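Local coordinates for minor capsid protein (PDB 6G42) that probably forms the pentameric pentons of the mavirus capsid, built around a single jelly-roll, at residues Met5-Lys19 and Leu291-Ser305. Numbering follows the deposited sequence.
Sequences MKQYIWLNETIKSNK and LLPQTVIQLKLLFES
The indole of Trp10 is held between two side chains of the antiparallel partner strand. Leu302 puts CD1 squarely over the centre of the six-membered ring, 3.7 Å from its centroid, while Lys300 brings NZ over the opposite face, displaced toward the rim at 4.1 Å from the same centroid, a cation-pi contact. Trp10 CG lies beside its own backbone N (chi1 -63°), which swings the ring across toward strand 296-305. Leu302 CD1 also touches Tyr8, 3.8 Å from CD2. Next along this face, Asn12 runs side by side with Lys300, its OD1 3.4 Å from CE of the lysine.

On the other face Leu11 CD2 meets Leu301 CD1 and, at 4.0 Å, the ring edge of Phe303 at CE2; further on, Ile15 CD1 packs on Ile297 CG2. These side chains look into the jelly-roll sandwich, where Phe273 and Leu275 of the facing sheet meet Leu11 and Leu301. The first and last strands of the chain thus lie together, strand 8-15 at the margin of its four-stranded sheet within the chain, and paired backbone bonds such as Phe303 N to Ile9 O fix the register.

Polar contacts lie beyond both ends of the strand pair. Lys6 bends at chi3 and chi4 so that NZ reaches Glu304 OE2 in a 2.7 Å salt bridge, on the anti side of the carboxylate and 29° out of its plane, and the Ser305 carbonyl as well; the hydroxyl of Tyr262 in the same chain hydrogen-bonds Glu304 OE1. At the far end Ser17 OG donates to Leu292 O (2.9 Å), at the start of a type I turn.

Outside the chain, the second subunit bonds to the backbone of Trp10 and Asn12; its Glu216 forms a salt bridge with Lys300 NZ and accepts from Asn12 ND2, probably steadying the lysine over the indole, while Trp10 NE1 finds its partner in Tyr262 of that subunit.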
ATOM      1  N   MET C   5       7.067  20.895  31.905  1.00 95.67           N
ATOM      2  CA  MET C   5       5.846  21.228  31.104  1.00 96.94           C
ATOM      3  C   MET C   5       6.201  21.602  29.653  1.00 92.04           C
ATOM      4  O   MET C   5       6.462  22.768  29.342  1.00 92.78           O
ATOM      5  CB  MET C   5       5.036  22.350  31.789  1.00103.47           C
ATOM      6  CG  MET C   5       3.699  22.695  31.131  1.00107.48           C
ATOM      7  SD  MET C   5       2.392  21.466  31.358  1.00111.80           S
ATOM      8  CE  MET C   5       1.503  22.154  32.757  1.00109.10           C
ATOM      9  N   LYS C   6       6.223  20.587  28.788  1.00 83.30           N
ATOM     10  CA  LYS C   6       6.282  20.765  27.333  1.00 76.94           C
ATOM     11  C   LYS C   6       4.902  21.193  26.826  1.00 73.88           C
ATOM     12  O   LYS C   6       3.886  20.656  27.271  1.00 73.55           O
ATOM     13  CB  LYS C   6       6.688  19.452  26.668  1.00 76.42           C
ATOM     14  CG  LYS C   6       7.028  19.552  25.188  1.00 75.69           C
ATOM     15  CD  LYS C   6       7.335  18.170  24.618  1.00 77.40           C
ATOM     16  CE  LYS C   6       8.490  18.176  23.625  1.00 76.91           C
ATOM     17  NZ  LYS C   6       8.152  18.900  22.375  1.00 76.23           N
ATOM     18  N   GLN C   7       4.874  22.133  25.884  1.00 69.55           N
ATOM     19  CA  GLN C   7       3.631  22.793  25.465  1.00 66.19           C
ATOM     20  C   GLN C   7       3.305  22.540  23.990  1.00 60.12           C
ATOM     21  O   GLN C   7       4.175  22.669  23.125  1.00 57.60           O
ATOM     22  CB  GLN C   7       3.735  24.301  25.720  1.00 69.39           C
ATOM     23  CG  GLN C   7       2.396  25.014  25.870  1.00 71.99           C
ATOM     24  CD  GLN C   7       2.540  26.506  26.141  1.00 74.26           C
ATOM     25  OE1 GLN C   7       3.539  27.122  25.773  1.00 73.71           O
ATOM     26  NE2 GLN C   7       1.530  27.097  26.779  1.00 77.11           N
ATOM     27  N   TYR C   8       2.043  22.190  23.728  1.00 55.68           N
ATOM     28  CA  TYR C   8       1.497  22.032  22.373  1.00 54.19           C
ATOM     29  C   TYR C   8       0.431  23.104  22.150  1.00 52.34           C
ATOM     30  O   TYR C   8      -0.613  23.084  22.801  1.00 51.37           O
ATOM     31  CB  TYR C   8       0.871  20.640  22.186  1.00 53.55           C
ATOM     32  CG  TYR C   8       1.882  19.515  22.128  1.00 51.95           C
ATOM     33  CD1 TYR C   8       2.449  18.999  23.292  1.00 50.93           C
ATOM     34  CD2 TYR C   8       2.279  18.970  20.910  1.00 51.88           C
ATOM     35  CE1 TYR C   8       3.384  17.979  23.245  1.00 50.77           C
ATOM     36  CE2 TYR C   8       3.210  17.943  20.851  1.00 52.18           C
ATOM     37  CZ  TYR C   8       3.759  17.452  22.019  1.00 51.91           C
ATOM     38  OH  TYR C   8       4.681  16.437  21.956  1.00 52.95           O
ATOM     39  N   ILE C   9       0.709  24.036  21.242  1.00 51.49           N
ATOM     40  CA  ILE C   9      -0.235  25.094  20.881  1.00 51.11           C
ATOM     41  C   ILE C   9      -0.635  24.840  19.429  1.00 48.13           C
ATOM     42  O   ILE C   9       0.224  24.778  18.548  1.00 47.78           O
ATOM     43  CB  ILE C   9       0.370  26.513  21.088  1.00 51.63           C
ATOM     44  CG1 ILE C   9       0.764  26.721  22.556  1.00 52.55           C
ATOM     45  CG2 ILE C   9      -0.619  27.601  20.686  1.00 52.11           C
ATOM     46  CD1 ILE C   9       1.608  27.955  22.809  1.00 53.89           C
ATOM     47  N   TRP C  10      -1.939  24.690  19.207  1.00 47.04           N
ATOM     48  CA  TRP C  10      -2.510  24.341  17.906  1.00 48.08           C
ATOM     49  C   TRP C  10      -3.276  25.522  17.349  1.00 49.55           C
ATOM     50  O   TRP C  10      -4.052  26.145  18.072  1.00 51.44           O
ATOM     51  CB  TRP C  10      -3.495  23.178  18.042  1.00 47.21           C
ATOM     52  CG  TRP C  10      -2.891  21.900  18.526  1.00 46.25           C
ATOM     53  CD1 TRP C  10      -2.892  21.430  19.806  1.00 46.39           C
ATOM     54  CD2 TRP C  10      -2.209  20.925  17.741  1.00 44.82           C
ATOM     55  NE1 TRP C  10      -2.249  20.223  19.870  1.00 45.20           N
ATOM     56  CE2 TRP C  10      -1.822  19.885  18.614  1.00 45.42           C
ATOM     57  CE3 TRP C  10      -1.878  20.828  16.382  1.00 46.41           C
ATOM     58  CZ2 TRP C  10      -1.121  18.752  18.175  1.00 45.34           C
ATOM     59  CZ3 TRP C  10      -1.184  19.699  15.937  1.00 45.76           C
ATOM     60  CH2 TRP C  10      -0.810  18.678  16.839  1.00 46.23           C
ATOM     61  N   LEU C  11      -3.093  25.788  16.057  1.00 51.30           N
ATOM     62  CA  LEU C  11      -3.743  26.911  15.376  1.00 54.27           C
ATOM     63  C   LEU C  11      -4.423  26.440  14.081  1.00 54.55           C
ATOM     64  O   LEU C  11      -3.757  25.996  13.146  1.00 52.12           O
ATOM     65  CB  LEU C  11      -2.717  28.020  15.096  1.00 56.08           C
ATOM     66  CG  LEU C  11      -3.127  29.262  14.299  1.00 57.84           C
ATOM     67  CD1 LEU C  11      -4.308  29.985  14.920  1.00 59.98           C
ATOM     68  CD2 LEU C  11      -1.941  30.204  14.198  1.00 59.92           C
ATOM     69  N   ASN C  12      -5.753  26.544  14.052  1.00 55.42           N
ATOM     70  CA  ASN C  12      -6.566  26.178  12.889  1.00 55.36           C
ATOM     71  C   ASN C  12      -6.890  27.416  12.069  1.00 58.22           C
ATOM     72  O   ASN C  12      -6.969  28.526  12.607  1.00 62.89           O
ATOM     73  CB  ASN C  12      -7.879  25.518  13.325  1.00 52.85           C
ATOM     74  CG  ASN C  12      -7.660  24.188  14.015  1.00 52.34           C
ATOM     75  OD1 ASN C  12      -7.716  23.129  13.384  1.00 49.47           O
ATOM     76  ND2 ASN C  12      -7.386  24.235  15.312  1.00 53.10           N
ATOM     77  N   GLU C  13      -7.080  27.220  10.767  1.00 57.58           N
ATOM     78  CA  GLU C  13      -7.497  28.304   9.887  1.00 61.17           C
ATOM     79  C   GLU C  13      -8.172  27.765   8.620  1.00 58.51           C
ATOM     80  O   GLU C  13      -7.847  26.676   8.159  1.00 54.76           O
ATOM     81  CB  GLU C  13      -6.293  29.191   9.549  1.00 66.03           C
ATOM     82  CG  GLU C  13      -6.639  30.619   9.154  1.00 69.42           C
ATOM     83  CD  GLU C  13      -7.256  31.468  10.263  1.00 72.17           C
ATOM     84  OE1 GLU C  13      -6.834  31.356  11.436  1.00 75.00           O
ATOM     85  OE2 GLU C  13      -8.158  32.278   9.953  1.00 74.51           O
ATOM     86  N   THR C  14      -9.126  28.532   8.089  1.00 59.21           N
ATOM     87  CA  THR C  14      -9.887  28.161   6.885  1.00 59.85           C
ATOM     88  C   THR C  14     -10.113  29.349   5.947  1.00 58.56           C
ATOM     89  O   THR C  14     -10.116  30.504   6.376  1.00 58.54           O
ATOM     90  CB  THR C  14     -11.270  27.564   7.230  1.00 61.85           C
ATOM     91  OG1 THR C  14     -11.970  28.448   8.114  1.00 64.02           O
ATOM     92  CG2 THR C  14     -11.123  26.211   7.895  1.00 64.00           C
ATOM     93  N   ILE C  15     -10.287  29.042   4.664  1.00 58.20           N
ATOM     94  CA  ILE C  15     -10.679  30.025   3.655  1.00 58.48           C
ATOM     95  C   ILE C  15     -11.878  29.450   2.925  1.00 59.19           C
ATOM     96  O   ILE C  15     -11.767  28.409   2.283  1.00 56.11           O
ATOM     97  CB  ILE C  15      -9.570  30.306   2.611  1.00 58.17           C
ATOM     98  CG1 ILE C  15      -8.235  30.631   3.280  1.00 59.76           C
ATOM     99  CG2 ILE C  15      -9.971  31.457   1.692  1.00 57.09           C
ATOM    100  CD1 ILE C  15      -7.064  30.579   2.318  1.00 62.10           C
ATOM    101  N   LYS C  16     -13.021  30.116   3.058  1.00 64.02           N
ATOM    102  CA  LYS C  16     -14.159  29.910   2.164  1.00 66.63           C
ATOM    103  C   LYS C  16     -14.008  30.873   0.978  1.00 65.14           C
ATOM    104  O   LYS C  16     -13.335  31.905   1.081  1.00 63.49           O
ATOM    105  CB  LYS C  16     -15.475  30.144   2.915  1.00 71.19           C
ATOM    106  CG  LYS C  16     -16.727  29.691   2.167  1.00 77.69           C
ATOM    107  CD  LYS C  16     -17.794  29.139   3.111  1.00 82.71           C
ATOM    108  CE  LYS C  16     -19.052  28.687   2.377  1.00 82.63           C
ATOM    109  NZ  LYS C  16     -18.950  27.285   1.879  1.00 83.82           N
ATOM    110  N   SER C  17     -14.610  30.521  -0.151  1.00 64.61           N
ATOM    111  CA  SER C  17     -14.591  31.373  -1.342  1.00 63.65           C
ATOM    112  C   SER C  17     -15.983  31.514  -1.947  1.00 64.38           C
ATOM    113  O   SER C  17     -16.940  30.881  -1.500  1.00 67.17           O
ATOM    114  CB  SER C  17     -13.616  30.812  -2.380  1.00 63.95           C
ATOM    115  OG  SER C  17     -13.355  31.768  -3.394  1.00 63.87           O
ATOM    116  N   ASN C  18     -16.080  32.363  -2.963  1.00 66.08           N
ATOM    117  CA  ASN C  18     -17.327  32.572  -3.706  1.00 67.00           C
ATOM    118  C   ASN C  18     -17.038  33.183  -5.083  1.00 66.25           C
ATOM    119  O   ASN C  18     -15.889  33.476  -5.399  1.00 61.28           O
ATOM    120  CB  ASN C  18     -18.302  33.446  -2.892  1.00 67.50           C
ATOM    121  CG  ASN C  18     -17.698  34.786  -2.470  1.00 66.63           C
ATOM    122  OD1 ASN C  18     -17.267  35.580  -3.307  1.00 63.43           O
ATOM    123  ND2 ASN C  18     -17.683  35.049  -1.163  1.00 66.10           N
ATOM    124  N   LYS C  19     -18.085  33.366  -5.887  1.00 69.74           N
ATOM    125  CA  LYS C  19     -17.962  33.936  -7.235  1.00 74.68           C
ATOM    126  C   LYS C  19     -17.518  35.411  -7.266  1.00 76.88           C
ATOM    127  O   LYS C  19     -16.841  35.832  -8.205  1.00 74.38           O
ATOM    128  CB  LYS C  19     -19.280  33.776  -7.998  1.00 77.57           C
ATOM    129  CG  LYS C  19     -19.169  34.068  -9.487  1.00 78.69           C
ATOM    130  CD  LYS C  19     -20.384  33.575 -10.253  1.00 81.08           C
ATOM    131  CE  LYS C  19     -20.411  34.147 -11.660  1.00 83.33           C
ATOM    132  NZ  LYS C  19     -21.639  33.752 -12.404  1.00 84.63           N
ATOM    133  N   LEU C 291      -7.661  30.825  -6.110  1.00 51.53           N
ATOM    134  CA  LEU C 291      -8.994  30.365  -5.698  1.00 50.70           C
ATOM    135  C   LEU C 291      -9.945  30.143  -6.886  1.00 51.20           C
ATOM    136  O   LEU C 291      -9.879  30.849  -7.901  1.00 49.19           O
ATOM    137  CB  LEU C 291      -9.640  31.379  -4.743  1.00 48.46           C
ATOM    138  CG  LEU C 291      -8.960  31.600  -3.392  1.00 47.67           C
ATOM    139  CD1 LEU C 291      -9.482  32.854  -2.708  1.00 47.76           C
ATOM    140  CD2 LEU C 291      -9.160  30.395  -2.496  1.00 48.48           C
ATOM    141  N   LEU C 292     -10.809  29.139  -6.736  1.00 50.79           N
ATOM    142  CA  LEU C 292     -12.037  29.012  -7.514  1.00 49.49           C
ATOM    143  C   LEU C 292     -13.184  29.521  -6.633  1.00 49.74           C
ATOM    144  O   LEU C 292     -12.994  29.731  -5.433  1.00 49.27           O
ATOM    145  CB  LEU C 292     -12.282  27.554  -7.911  1.00 48.28           C
ATOM    146  CG  LEU C 292     -11.169  26.863  -8.699  1.00 46.88           C
ATOM    147  CD1 LEU C 292     -11.485  25.391  -8.900  1.00 45.71           C
ATOM    148  CD2 LEU C 292     -10.951  27.550 -10.038  1.00 46.97           C
ATOM    149  N   PRO C 293     -14.380  29.726  -7.214  1.00 50.79           N
ATOM    150  CA  PRO C 293     -15.541  30.039  -6.371  1.00 52.02           C
ATOM    151  C   PRO C 293     -15.889  28.951  -5.336  1.00 53.55           C
ATOM    152  O   PRO C 293     -16.399  29.273  -4.256  1.00 54.46           O
ATOM    153  CB  PRO C 293     -16.675  30.200  -7.390  1.00 50.74           C
ATOM    154  CG  PRO C 293     -15.995  30.622  -8.636  1.00 50.46           C
ATOM    155  CD  PRO C 293     -14.690  29.885  -8.646  1.00 50.46           C
ATOM    156  N   GLN C 294     -15.565  27.696  -5.663  1.00 53.62           N
ATOM    157  CA  GLN C 294     -15.928  26.520  -4.866  1.00 52.49           C
ATOM    158  C   GLN C 294     -14.813  26.048  -3.916  1.00 49.95           C
ATOM    159  O   GLN C 294     -14.984  25.067  -3.203  1.00 49.35           O
ATOM    160  CB  GLN C 294     -16.314  25.370  -5.807  1.00 53.62           C
ATOM    161  CG  GLN C 294     -17.337  25.739  -6.886  1.00 55.16           C
ATOM    162  CD  GLN C 294     -16.726  26.346  -8.148  1.00 55.35           C
ATOM    163  OE1 GLN C 294     -15.565  26.750  -8.159  1.00 55.99           O
ATOM    164  NE2 GLN C 294     -17.514  26.413  -9.217  1.00 54.83           N
ATOM    165  N   THR C 295     -13.686  26.755  -3.902  1.00 49.62           N
ATOM    166  CA  THR C 295     -12.507  26.348  -3.142  1.00 48.45           C
ATOM    167  C   THR C 295     -12.727  26.475  -1.640  1.00 47.76           C
ATOM    168  O   THR C 295     -13.148  27.520  -1.153  1.00 47.41           O
ATOM    169  CB  THR C 295     -11.269  27.196  -3.530  1.00 48.21           C
ATOM    170  OG1 THR C 295     -10.974  27.015  -4.924  1.00 48.93           O
ATOM    171  CG2 THR C 295     -10.037  26.811  -2.704  1.00 47.35           C
ATOM    172  N   VAL C 296     -12.441  25.393  -0.924  1.00 48.80           N
ATOM    173  CA  VAL C 296     -12.288  25.429   0.525  1.00 49.58           C
ATOM    174  C   VAL C 296     -10.862  25.018   0.837  1.00 48.61           C
ATOM    175  O   VAL C 296     -10.332  24.088   0.237  1.00 47.32           O
ATOM    176  CB  VAL C 296     -13.276  24.504   1.256  1.00 49.81           C
ATOM    177  CG1 VAL C 296     -13.069  24.572   2.771  1.00 48.16           C
ATOM    178  CG2 VAL C 296     -14.704  24.896   0.904  1.00 50.40           C
ATOM    179  N   ILE C 297     -10.248  25.737   1.770  1.00 49.32           N
ATOM    180  CA  ILE C 297      -8.868  25.495   2.157  1.00 50.51           C
ATOM    181  C   ILE C 297      -8.795  25.386   3.676  1.00 50.90           C
ATOM    182  O   ILE C 297      -9.305  26.247   4.377  1.00 54.10           O
ATOM    183  CB  ILE C 297      -7.940  26.572   1.556  1.00 50.06           C
ATOM    184  CG1 ILE C 297      -7.768  26.258   0.068  1.00 51.30           C
ATOM    185  CG2 ILE C 297      -6.580  26.594   2.243  1.00 50.67           C
ATOM    186  CD1 ILE C 297      -7.113  27.329  -0.751  1.00 53.59           C
ATOM    187  N   GLN C 298      -8.200  24.296   4.158  1.00 50.72           N
ATOM    188  CA  GLN C 298      -8.028  24.040   5.590  1.00 51.13           C
ATOM    189  C   GLN C 298      -6.544  23.938   5.895  1.00 50.59           C
ATOM    190  O   GLN C 298      -5.734  23.637   5.015  1.00 49.31           O
ATOM    191  CB  GLN C 298      -8.740  22.761   6.011  1.00 51.35           C
ATOM    192  CG  GLN C 298     -10.255  22.879   6.057  1.00 52.49           C
ATOM    193  CD  GLN C 298     -10.961  21.530   6.063  1.00 54.88           C
ATOM    194  OE1 GLN C 298     -10.325  20.477   6.165  1.00 58.78           O
ATOM    195  NE2 GLN C 298     -12.285  21.555   5.949  1.00 54.73           N
ATOM    196  N   LEU C 299      -6.203  24.185   7.154  1.00 49.75           N
ATOM    197  CA  LEU C 299      -4.820  24.413   7.556  1.00 51.30           C
ATOM    198  C   LEU C 299      -4.676  24.255   9.064  1.00 49.38           C
ATOM    199  O   LEU C 299      -5.461  24.810   9.825  1.00 49.82           O
ATOM    200  CB  LEU C 299      -4.421  25.825   7.124  1.00 54.73           C
ATOM    201  CG  LEU C 299      -2.967  26.279   7.233  1.00 57.25           C
ATOM    202  CD1 LEU C 299      -2.623  27.184   6.059  1.00 59.08           C
ATOM    203  CD2 LEU C 299      -2.706  27.006   8.545  1.00 58.87           C
ATOM    204  N   LYS C 300      -3.681  23.491   9.492  1.00 49.37           N
ATOM    205  CA  LYS C 300      -3.455  23.239  10.914  1.00 51.12           C
ATOM    206  C   LYS C 300      -1.963  23.358  11.217  1.00 50.50           C
ATOM    207  O   LYS C 300      -1.143  22.674  10.603  1.00 50.10           O
ATOM    208  CB  LYS C 300      -3.985  21.858  11.303  1.00 52.97           C
ATOM    209  CG  LYS C 300      -4.198  21.662  12.801  1.00 56.58           C
ATOM    210  CD  LYS C 300      -5.126  20.481  13.088  1.00 58.67           C
ATOM    211  CE  LYS C 300      -5.748  20.536  14.478  1.00 58.87           C
ATOM    212  NZ  LYS C 300      -5.117  19.568  15.413  1.00 60.76           N
ATOM    213  N   LEU C 301      -1.630  24.248  12.149  1.00 49.76           N
ATOM    214  CA  LEU C 301      -0.253  24.511  12.545  1.00 50.45           C
ATOM    215  C   LEU C 301      -0.023  24.029  13.972  1.00 50.10           C
ATOM    216  O   LEU C 301      -0.953  23.979  14.779  1.00 49.05           O
ATOM    217  CB  LEU C 301       0.036  26.009  12.461  1.00 50.74           C
ATOM    218  CG  LEU C 301      -0.241  26.711  11.133  1.00 51.22           C
ATOM    219  CD1 LEU C 301      -0.080  28.207  11.306  1.00 52.15           C
ATOM    220  CD2 LEU C 301       0.684  26.218  10.033  1.00 52.63           C
ATOM    221  N   LEU C 302       1.221  23.673  14.276  1.00 50.30           N
ATOM    222  CA  LEU C 302       1.611  23.294  15.632  1.00 50.45           C
ATOM    223  C   LEU C 302       2.820  24.104  16.077  1.00 50.51           C
ATOM    224  O   LEU C 302       3.867  24.070  15.425  1.00 47.55           O
ATOM    225  CB  LEU C 302       1.942  21.801  15.706  1.00 49.37           C
ATOM    226  CG  LEU C 302       2.565  21.297  17.015  1.00 49.59           C
ATOM    227  CD1 LEU C 302       1.635  21.545  18.198  1.00 49.49           C
ATOM    228  CD2 LEU C 302       2.924  19.823  16.910  1.00 49.62           C
ATOM    229  N   PHE C 303       2.660  24.827  17.184  1.00 50.81           N
ATOM    230  CA  PHE C 303       3.782  25.452  17.875  1.00 50.38           C
ATOM    231  C   PHE C 303       4.141  24.547  19.051  1.00 50.61           C
ATOM    232  O   PHE C 303       3.371  24.418  20.009  1.00 50.44           O
ATOM    233  CB  PHE C 303       3.427  26.873  18.313  1.00 50.67           C
ATOM    234  CG  PHE C 303       3.125  27.795  17.159  1.00 51.22           C
ATOM    235  CD1 PHE C 303       4.153  28.452  16.486  1.00 50.77           C
ATOM    236  CD2 PHE C 303       1.813  27.991  16.728  1.00 50.57           C
ATOM    237  CE1 PHE C 303       3.877  29.293  15.417  1.00 51.44           C
ATOM    238  CE2 PHE C 303       1.531  28.829  15.658  1.00 50.00           C
ATOM    239  CZ  PHE C 303       2.564  29.482  15.001  1.00 51.63           C
ATOM    240  N   GLU C 304       5.295  23.894  18.937  1.00 50.06           N
ATOM    241  CA  GLU C 304       5.775  22.907  19.905  1.00 51.81           C
ATOM    242  C   GLU C 304       6.971  23.485  20.675  1.00 54.51           C
ATOM    243  O   GLU C 304       8.001  23.825  20.075  1.00 52.61           O
ATOM    244  CB  GLU C 304       6.177  21.627  19.163  1.00 50.94           C
ATOM    245  CG  GLU C 304       6.587  20.460  20.048  1.00 51.27           C
ATOM    246  CD  GLU C 304       7.082  19.259  19.252  1.00 52.38           C
ATOM    247  OE1 GLU C 304       6.452  18.911  18.227  1.00 51.93           O
ATOM    248  OE2 GLU C 304       8.108  18.657  19.649  1.00 51.85           O
ATOM    249  N   SER C 305       6.833  23.600  21.997  1.00 57.28           N
ATOM    250  CA  SER C 305       7.874  24.218  22.825  1.00 59.13           C
ATOM    251  C   SER C 305       9.030  23.259  23.054  1.00 63.12           C
ATOM    252  O   SER C 305       8.859  22.042  22.968  1.00 62.70           O
ATOM    253  CB  SER C 305       7.312  24.706  24.170  1.00 56.71           C
ATOM    254  OG  SER C 305       7.026  23.636  25.048  1.00 53.85           O
TER